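Local atomic coordinates of cell division control protein 13 (Saccharomyces cerevisiae, PDB entry 4HCE), a protein that helps maintain telomeres in budding yeast, its second OB-fold domain forming a dimer that is required for productive binding of Stn1. Residues Ile67-Thr71 and Arg72-Cys76. Sequence-based numbering, arbitrary orientation.
Sequences IVIPT and RERIC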
ATOM      1  N   ILE B  67       0.033   3.276   7.786  1.00 25.25           N
ATOM      2  CA  ILE B  67      -0.558   4.581   8.081  1.00 24.53           C
ATOM      3  C   ILE B  67      -0.251   5.503   6.901  1.00 25.40           C
ATOM      4  O   ILE B  67       0.920   5.724   6.563  1.00 26.06           O
ATOM      5  CB  ILE B  67       0.034   5.195   9.358  1.00 24.43           C
ATOM      6  CG1 ILE B  67      -0.088   4.234  10.557  1.00 24.08           C
ATOM      7  CG2 ILE B  67      -0.630   6.534   9.662  1.00 24.68           C
ATOM      8  CD1 ILE B  67       0.755   4.654  11.760  1.00 23.06           C
ATOM      9  N   VAL B  68      -1.300   6.027   6.274  1.00 25.54           N
ATOM     10  CA  VAL B  68      -1.134   6.923   5.161  1.00 26.79           C
ATOM     11  C   VAL B  68      -1.129   8.356   5.654  1.00 26.38           C
ATOM     12  O   VAL B  68      -1.913   8.720   6.559  1.00 24.60           O
ATOM     13  CB  VAL B  68      -2.172   6.700   4.009  1.00 28.16           C
ATOM     14  CG1 VAL B  68      -2.312   5.224   3.666  1.00 29.40           C
ATOM     15  CG2 VAL B  68      -3.538   7.235   4.373  1.00 31.85           C
ATOM     16  N   ILE B  69      -0.189   9.131   5.103  1.00 27.13           N
ATOM     17  CA  ILE B  69      -0.195  10.601   5.145  1.00 28.15           C
ATOM     18  C   ILE B  69      -0.728  10.984   3.765  1.00 29.47           C
ATOM     19  O   ILE B  69       0.009  10.945   2.781  1.00 31.55           O
ATOM     20  CB  ILE B  69       1.220  11.210   5.310  1.00 27.56           C
ATOM     21  CG1 ILE B  69       2.122  10.328   6.183  1.00 28.19           C
ATOM     22  CG2 ILE B  69       1.143  12.645   5.831  1.00 27.30           C
ATOM     23  CD1 ILE B  69       1.841  10.361   7.672  1.00 29.15           C
ATOM     24  N   PRO B  70      -2.021  11.318   3.680  1.00 31.01           N
ATOM     25  CA  PRO B  70      -2.763  11.386   2.397  1.00 32.88           C
ATOM     26  C   PRO B  70      -2.446  12.512   1.379  1.00 36.21           C
ATOM     27  O   PRO B  70      -2.657  12.313   0.174  1.00 39.97           O
ATOM     28  CB  PRO B  70      -4.239  11.447   2.820  1.00 32.86           C
ATOM     29  CG  PRO B  70      -4.260  11.690   4.292  1.00 32.62           C
ATOM     30  CD  PRO B  70      -2.870  11.583   4.861  1.00 31.88           C
ATOM     31  N   THR B  71      -1.975  13.675   1.819  1.00 35.34           N
ATOM     32  CA  THR B  71      -1.697  14.769   0.866  1.00 35.36           C
ATOM     33  C   THR B  71      -0.283  15.326   1.094  1.00 33.94           C
ATOM     34  O   THR B  71       0.281  15.186   2.190  1.00 31.91           O
ATOM     35  CB  THR B  71      -2.710  15.933   1.040  1.00 36.01           C
ATOM     36  OG1 THR B  71      -2.624  16.406   2.386  1.00 36.99           O
ATOM     37  CG2 THR B  71      -4.149  15.489   0.772  1.00 34.42           C
ATOM     38  N   ARG B  72       0.285  15.955   0.066  1.00 33.45           N
ATOM     39  CA  ARG B  72       1.557  16.700   0.207  1.00 34.22           C
ATOM     40  C   ARG B  72       1.527  17.798   1.283  1.00 33.43           C
ATOM     41  O   ARG B  72       2.508  18.021   1.987  1.00 32.77           O
ATOM     42  CB  ARG B  72       1.972  17.300  -1.127  1.00 34.49           C
ATOM     43  CG  ARG B  72       2.446  16.252  -2.125  1.00 36.59           C
ATOM     44  CD  ARG B  72       2.671  16.885  -3.478  1.00 38.40           C
ATOM     45  NE  ARG B  72       1.395  17.319  -4.045  1.00 41.03           N
ATOM     46  CZ  ARG B  72       1.270  17.906  -5.227  1.00 41.92           C
ATOM     47  NH1 ARG B  72       2.341  18.143  -5.966  1.00 42.09           N
ATOM     48  NH2 ARG B  72       0.074  18.258  -5.668  1.00 42.92           N
ATOM     49  N   GLU B  73       0.380  18.452   1.411  1.00 34.32           N
ATOM     50  CA  GLU B  73       0.182  19.514   2.372  1.00 36.12           C
ATOM     51  C   GLU B  73       0.308  18.974   3.801  1.00 34.85           C
ATOM     52  O   GLU B  73       0.938  19.591   4.661  1.00 33.90           O
ATOM     53  CB  GLU B  73      -1.192  20.166   2.155  1.00 37.83           C
ATOM     54  CG  GLU B  73      -1.563  21.185   3.219  1.00 44.59           C
ATOM     55  CD  GLU B  73      -2.985  21.708   3.084  1.00 52.75           C
ATOM     56  OE1 GLU B  73      -3.241  22.804   3.606  1.00 57.05           O
ATOM     57  OE2 GLU B  73      -3.855  21.038   2.468  1.00 57.49           O
ATOM     58  N   ARG B  74      -0.307  17.823   4.040  1.00 33.95           N
ATOM     59  CA  ARG B  74      -0.204  17.167   5.328  1.00 34.25           C
ATOM     60  C   ARG B  74       1.222  16.667   5.610  1.00 31.53           C
ATOM     61  O   ARG B  74       1.700  16.753   6.730  1.00 30.79           O
ATOM     62  CB  ARG B  74      -1.242  16.040   5.432  1.00 35.08           C
ATOM     63  CG  ARG B  74      -1.183  15.249   6.722  1.00 34.52           C
ATOM     64  CD  ARG B  74      -1.450  16.139   7.929  1.00 35.66           C
ATOM     65  NE  ARG B  74      -1.716  15.308   9.096  1.00 36.68           N
ATOM     66  CZ  ARG B  74      -1.746  15.741  10.345  1.00 35.63           C
ATOM     67  NH1 ARG B  74      -1.498  17.018  10.610  1.00 37.74           N
ATOM     68  NH2 ARG B  74      -2.000  14.888  11.325  1.00 33.71           N
ATOM     69  N   ILE B  75       1.903  16.164   4.582  1.00 30.99           N
ATOM     70  CA  ILE B  75       3.310  15.771   4.707  1.00 29.28           C
ATOM     71  C   ILE B  75       4.162  16.963   5.147  1.00 30.06           C
ATOM     72  O   ILE B  75       5.004  16.833   6.037  1.00 30.26           O
ATOM     73  CB  ILE B  75       3.843  15.192   3.378  1.00 28.48           C
ATOM     74  CG1 ILE B  75       3.176  13.836   3.078  1.00 28.24           C
ATOM     75  CG2 ILE B  75       5.374  15.073   3.365  1.00 26.99           C
ATOM     76  CD1 ILE B  75       3.513  13.288   1.700  1.00 28.85           C
ATOM     77  N   CYS B  76       3.934  18.113   4.519  1.00 30.73           N
ATOM     78  CA  CYS B  76       4.674  19.337   4.820  1.00 33.55           C
ATOM     79  C   CYS B  76       4.432  19.837   6.235  1.00 32.27           C
ATOM     80  O   CYS B  76       5.375  20.179   6.948  1.00 29.95           O
ATOM     81  CB  CYS B  76       4.359  20.432   3.792  1.00 33.95           C
ATOM     82  SG  CYS B  76       5.166  20.061   2.224  1.00 39.00           S
TER
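Thr71 O accepts the amide of Ile75, with N to O at 3.1 Å and an N-H...O angle of 160°, the i to i+4 spacing of a first helical turn. Thr71 is also the N-cap: its OG1 takes the hydrogen bond of Arg74 N at 3.2 Å, so the residue holds two backbone amides, one through its carbonyl and one through its hydroxyl. A chi1 of 58° sets OG1 between the backbone N and the carbonyl carbon, turned to the helix start, where it also lies 3.4 Å from Arg74 CB.

The apolar part of the turn centres on Ile69 CG2. This methyl meets Arg74 CG at 3.6 Å, the two side chains crossing at about a right angle, and touches Ile75 CG1 at the same separation. Arg74 reaches it with CG anti to its backbone N (chi1 178°), then bends at chi2, and its guanidinium leads away to a salt bridge with Glu77 and a hydrogen bond to the carbonyl of Leu125. Arg74 thereby ties the helix to strand 120-129, which flanks strand 65-69. On the other flank, Leu42 of strand 42-47 is touched by both Ile69 and Ile75, placing the strand-to-helix turn against the OB-fold sheet.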